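Local coordinates for protein cyanuric acid amidohydrolase (Azorhizobium caulinodans, PDB 4NQ3) that hydrolyses the s-triazine ring of cyanuric acid to 1-carboxybiuret, which decarboxylates to biuret, in the breakdown of herbicides such as atrazine, at residues Gly45-Phe50 with Ser178-Ser183; Ala223-Gly228 with Glu337-Asp342. All coordinates share one frame; numbering follows the deposited sequence.

Contact 1: residues Gly45-Phe50 with Ser178-Ser183. With BR8 (barbituric acid), chain C; BR8 (barbituric acid), chain J.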
# COMPACT_ATOMS: atom_id res chain seq x y z
N GLY A 45 -10.43 -5.21 -2.44
CA GLY A 45 -10.79 -6.32 -3.28
C GLY A 45 -9.95 -7.57 -3.06
O GLY A 45 -10.01 -8.49 -3.87
N CYS A 46 -9.17 -7.63 -2.00
CA CYS A 46 -8.33 -8.81 -1.81
C CYS A 46 -8.71 -9.56 -0.54
O CYS A 46 -9.91 -9.78 -0.28
CB CYS A 46 -6.86 -8.41 -1.81
SG CYS A 46 -6.39 -7.61 -3.41
N VAL A 47 -7.74 -9.99 0.26
CA VAL A 47 -8.13 -10.87 1.35
C VAL A 47 -8.81 -10.09 2.47
O VAL A 47 -9.94 -10.40 2.84
CB VAL A 47 -6.96 -11.64 1.94
CG1 VAL A 47 -7.46 -12.42 3.15
CG2 VAL A 47 -6.38 -12.59 0.90
N ASN A 48 -8.11 -9.10 3.01
CA ASN A 48 -8.61 -8.26 4.11
C ASN A 48 -9.41 -7.08 3.62
O ASN A 48 -9.05 -5.92 3.84
CB ASN A 48 -7.44 -7.77 4.95
CG ASN A 48 -6.44 -6.95 4.13
OD1 ASN A 48 -6.38 -7.04 2.89
ND2 ASN A 48 -5.61 -6.19 4.82
N ASP A 49 -10.50 -7.38 2.93
CA ASP A 49 -11.42 -6.39 2.46
C ASP A 49 -12.71 -6.60 3.20
O ASP A 49 -13.42 -7.57 2.94
CB ASP A 49 -11.62 -6.51 0.95
CG ASP A 49 -12.64 -5.51 0.39
OD1 ASP A 49 -13.49 -4.94 1.15
OD2 ASP A 49 -12.59 -5.28 -0.85
N PHE A 50 -13.04 -5.70 4.12
CA PHE A 50 -14.25 -5.87 4.90
C PHE A 50 -15.36 -4.96 4.42
O PHE A 50 -16.46 -4.96 5.00
CB PHE A 50 -13.96 -5.65 6.39
CG PHE A 50 -12.88 -6.53 6.89
CD1 PHE A 50 -13.15 -7.87 7.17
CD2 PHE A 50 -11.58 -6.05 6.99
CE1 PHE A 50 -12.12 -8.73 7.59
CE2 PHE A 50 -10.54 -6.90 7.42
CZ PHE A 50 -10.81 -8.23 7.71
N SER A 178 -1.31 -22.29 1.07
CA SER A 178 -1.30 -21.59 2.34
C SER A 178 -1.17 -20.08 2.11
O SER A 178 -1.32 -19.30 3.04
CB SER A 178 -0.17 -22.09 3.24
OG SER A 178 -0.15 -23.51 3.31
N ASP A 179 -0.91 -19.68 0.86
CA ASP A 179 -0.88 -18.26 0.49
C ASP A 179 -2.34 -17.81 0.34
O ASP A 179 -3.09 -18.32 -0.51
CB ASP A 179 -0.06 -18.04 -0.81
CG ASP A 179 0.09 -16.53 -1.21
OD1 ASP A 179 -0.82 -15.73 -0.92
OD2 ASP A 179 1.12 -16.15 -1.83
N THR A 180 -2.75 -16.85 1.17
CA THR A 180 -4.15 -16.48 1.21
C THR A 180 -4.53 -15.75 -0.09
O THR A 180 -5.60 -15.96 -0.62
CB THR A 180 -4.50 -15.63 2.47
OG1 THR A 180 -3.75 -14.41 2.48
CG2 THR A 180 -4.20 -16.41 3.75
N LEU A 181 -3.65 -14.93 -0.62
CA LEU A 181 -3.99 -14.22 -1.85
C LEU A 181 -4.05 -15.23 -3.00
O LEU A 181 -4.85 -15.09 -3.91
CB LEU A 181 -2.98 -13.09 -2.15
CG LEU A 181 -3.03 -12.35 -3.49
CD1 LEU A 181 -4.36 -11.74 -3.69
CD2 LEU A 181 -2.00 -11.25 -3.57
N LYS A 182 -3.20 -16.26 -2.94
CA LYS A 182 -3.23 -17.31 -3.96
C LYS A 182 -4.55 -18.08 -3.88
O LYS A 182 -5.14 -18.46 -4.89
CB LYS A 182 -2.02 -18.22 -3.80
CG LYS A 182 -2.00 -19.46 -4.68
CD LYS A 182 -1.73 -19.16 -6.15
CE LYS A 182 -1.36 -20.44 -6.92
NZ LYS A 182 -1.22 -20.24 -8.41
N SER A 183 -5.05 -18.29 -2.66
CA SER A 183 -6.29 -19.04 -2.50
C SER A 183 -7.45 -18.36 -3.24
O SER A 183 -8.38 -19.05 -3.70
CB SER A 183 -6.64 -19.22 -1.02
OG SER A 183 -7.14 -18.03 -0.46
N1 BR8 C . -12.77 -10.26 -5.02
C2 BR8 C . -13.12 -8.96 -4.92
O2 BR8 C . -13.54 -8.56 -3.85
N3 BR8 C . -12.99 -8.12 -5.99
C4 BR8 C . -12.49 -8.57 -7.24
O4 BR8 C . -12.38 -7.79 -8.17
C5 BR8 C . -12.10 -10.03 -7.49
C6 BR8 C . -12.29 -10.81 -6.20
O8 BR8 C . -12.01 -11.99 -6.18
N1 BR8 J . 1.98 -21.46 -3.27
C2 BR8 J . 2.70 -21.29 -2.11
O2 BR8 J . 3.49 -20.36 -2.04
N3 BR8 J . 2.53 -22.14 -1.04
C4 BR8 J . 1.61 -23.21 -1.09
O4 BR8 J . 1.53 -23.91 -0.11
C5 BR8 J . 0.74 -23.56 -2.31
C6 BR8 J . 1.04 -22.51 -3.41
O8 BR8 J . 0.44 -22.59 -4.47
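Val47 meets Thr180 through one methyl branch, and the torsions of both residues set this up. In Val47, CG1 lies anti to the backbone N (chi1 175°), which places CG2 beside that N and turns it to the other segment. In Thr180, OG1 sits between the backbone N and the carbonyl carbon (chi1 61°), facing the valine. Val47 CG2 reaches Thr180 OG1 at 3.6 Å, and the two side chains cross at about a right angle. The same methyl lies 3.9 Å from Leu181 N, so it rests on the first turn of the helix. This is van der Waals contact across a small interface of 148 Å². The Thr180 hydroxyl has its polar partner in a second subunit, the carbonyl O of Leu302. Val47 N is likewise bound by Ser305 of that subunit, so the contact is itself part of a subunit interface of the tetramer.

Each segment is also braced internally. Asp179 is the N-cap of the helix. Its OD1 accepts from Lys182 N at 3.2 Å, with the donor well above the carboxylate plane, and weakly from Leu181 N. In the loop, Gly45 N donates to Asp49 OD2 at 2.7 Å, meeting the anti side of the carboxylate. This bond draws the loop round and ties down Gly45, whose O lies 3.3 Å from C2 of one barbituric acid. A second barbituric acid lies beside the helix start, where Lys182 CE is 3.7 Å from its O8.

In the fold, residues 45-50 are the second part of the loop between strand 34-41 and helix 51-67. They lean on the N-terminal turn of helix 180-199, and Met184, farther along that helix, extends the surface under Cys46 and Val47.

Contact 2: residues Ala223-Gly228 with Glu337-Asp342. With MG (magnesium ion), chain K; BR8 (barbituric acid), chain C.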
# COMPACT_ATOMS: atom_id res chain seq x y z
N ALA A 223 -17.60 -17.21 -17.69
CA ALA A 223 -17.34 -17.23 -16.25
C ALA A 223 -16.91 -15.86 -15.74
O ALA A 223 -16.07 -15.19 -16.34
CB ALA A 223 -16.28 -18.28 -15.91
N SER A 224 -17.51 -15.43 -14.63
CA SER A 224 -17.00 -14.28 -13.90
C SER A 224 -16.98 -14.57 -12.40
O SER A 224 -18.02 -14.61 -11.76
CB SER A 224 -17.82 -13.05 -14.21
OG SER A 224 -17.43 -11.98 -13.37
N CYS A 225 -15.81 -14.78 -11.83
CA CYS A 225 -15.71 -15.19 -10.44
C CYS A 225 -15.07 -14.16 -9.54
O CYS A 225 -14.07 -13.54 -9.90
CB CYS A 225 -14.96 -16.49 -10.37
SG CYS A 225 -15.77 -17.67 -11.45
N SER A 226 -15.65 -13.99 -8.36
CA SER A 226 -15.23 -13.00 -7.40
C SER A 226 -15.14 -13.66 -6.02
O SER A 226 -16.12 -14.26 -5.54
CB SER A 226 -16.20 -11.82 -7.39
OG SER A 226 -15.85 -10.86 -6.41
N SER A 227 -13.96 -13.60 -5.41
CA SER A 227 -13.70 -14.30 -4.17
C SER A 227 -13.88 -13.32 -2.99
O SER A 227 -13.75 -12.12 -3.16
CB SER A 227 -12.29 -14.90 -4.20
OG SER A 227 -12.02 -15.73 -3.09
N GLY A 228 -14.21 -13.82 -1.81
CA GLY A 228 -14.40 -12.94 -0.68
C GLY A 228 -14.26 -13.64 0.65
O GLY A 228 -14.51 -14.83 0.77
N GLU A 337 -8.62 -16.09 -13.72
CA GLU A 337 -8.20 -17.49 -13.80
C GLU A 337 -9.26 -18.33 -14.53
O GLU A 337 -10.39 -18.47 -14.05
CB GLU A 337 -7.97 -18.06 -12.41
CG GLU A 337 -6.80 -17.44 -11.65
CD GLU A 337 -7.19 -16.16 -10.90
OE1 GLU A 337 -8.36 -15.73 -11.01
OE2 GLU A 337 -6.31 -15.59 -10.20
N HIS A 338 -8.91 -18.85 -15.69
CA HIS A 338 -9.85 -19.63 -16.51
C HIS A 338 -11.08 -18.84 -16.92
O HIS A 338 -12.10 -19.43 -17.30
CB HIS A 338 -10.29 -20.89 -15.76
CG HIS A 338 -9.14 -21.75 -15.34
ND1 HIS A 338 -8.41 -22.50 -16.24
CD2 HIS A 338 -8.57 -21.95 -14.13
CE1 HIS A 338 -7.45 -23.14 -15.59
NE2 HIS A 338 -7.53 -22.82 -14.31
N GLN A 339 -10.98 -17.52 -16.84
CA GLN A 339 -12.06 -16.65 -17.30
C GLN A 339 -11.58 -15.87 -18.51
O GLN A 339 -10.96 -14.82 -18.38
CB GLN A 339 -12.50 -15.73 -16.17
CG GLN A 339 -12.82 -16.54 -14.93
CD GLN A 339 -12.77 -15.72 -13.66
OE1 GLN A 339 -13.52 -14.76 -13.48
NE2 GLN A 339 -11.86 -16.09 -12.77
N GLY A 340 -11.81 -16.42 -19.69
CA GLY A 340 -11.18 -15.85 -20.87
C GLY A 340 -9.75 -16.35 -20.89
O GLY A 340 -9.31 -17.03 -19.97
N PRO A 341 -9.02 -16.01 -21.95
CA PRO A 341 -7.60 -16.34 -22.16
C PRO A 341 -6.69 -15.72 -21.11
O PRO A 341 -7.11 -14.80 -20.41
CB PRO A 341 -7.31 -15.73 -23.51
CG PRO A 341 -8.31 -14.61 -23.64
CD PRO A 341 -9.55 -15.17 -23.03
N ASP A 342 -5.45 -16.18 -21.01
CA ASP A 342 -4.53 -15.54 -20.06
C ASP A 342 -4.33 -14.06 -20.42
O ASP A 342 -3.85 -13.73 -21.52
CB ASP A 342 -3.18 -16.24 -20.00
CG ASP A 342 -2.18 -15.51 -19.09
OD1 ASP A 342 -2.30 -15.63 -17.85
OD2 ASP A 342 -1.29 -14.81 -19.63
MG MG K . -8.59 -14.65 -18.37
N1 BR8 C . -12.77 -10.26 -5.02
C2 BR8 C . -13.12 -8.96 -4.92
O2 BR8 C . -13.54 -8.56 -3.85
N3 BR8 C . -12.99 -8.12 -5.99
C4 BR8 C . -12.49 -8.57 -7.24
O4 BR8 C . -12.38 -7.79 -8.17
C5 BR8 C . -12.10 -10.03 -7.49
C6 BR8 C . -12.29 -10.81 -6.20
O8 BR8 C . -12.01 -11.99 -6.18
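Gln339 carries this contact, reaching with its whole side chain to strand 223-227. CG lies beside the backbone N (chi1 -53°), and the chain runs extended from there, so the amide arrives at Cys225. Cys225 N donates to Gln339 OE1 at 2.8 Å. The bond is nearly straight at 168°, although the donor stands above the carbonyl plane of the amide and not on a lone pair. The other end of the amide is held too. Gln339 NE2 donates to Glu337 O at 3.1 Å, with that oxygen in the amide plane. Two bonds, one at each end, therefore fix the rotation of the group. The aliphatic part packs alongside the strand: Gln339 CB lies 3.6 Å from Ala223 O, and CG lies 4.0 Å from Ala223 CB. Shortening it to an alanine removes the amide and is likely to leave Cys225 N and Glu337 O without these partners, with a gap beside Ala223.

All of this is buried. Beyond Gln339 the loop leaves the strand, and Pro341 and Asp342 are partly exposed. There the backbone turns to a magnesium ion, bound by Gln339 O at 2.4 Å and by Pro341 O at 2.5 Å. Gly344 O also binds the ion. Gln339 thus faces the strand with its side chain and the metal with its carbonyl.

Farther along the strand, Ser227 N donates to O8 of barbituric acid at 2.6 Å, and N1 of the ligand donates back to Ser227 O. In the nucleophile Ser226, CB points away from the loop, and OG bonds to the active-site Lys156. The strand edge beside Gln339 leads into a Ser-Lys dyad, one of three potential dyads in the threefold active site of this cyclic amide hydrolase.

In the fold
From the N terminus, the chain reaches residues 45-50 after strand 34-41. It passes through helix 51-67 and two further helices before residues 178-183 close contact 1, joining what are taken as repeating units A and B. Helix 180-199 leads to strand 223-227, where contact 2 opens. After strand 235-242 the chain lays down three strands of the last mixed sheet, and the loop at 337-342 closes contact 2 before the fourth, 345-352. This joins the presumed units B and C. The two contacts follow in series without crossing, and both border the same barbituric acid. Together they tie the presumed units around the active site, contact 1 at a subunit interface, contact 2 beside a magnesium site.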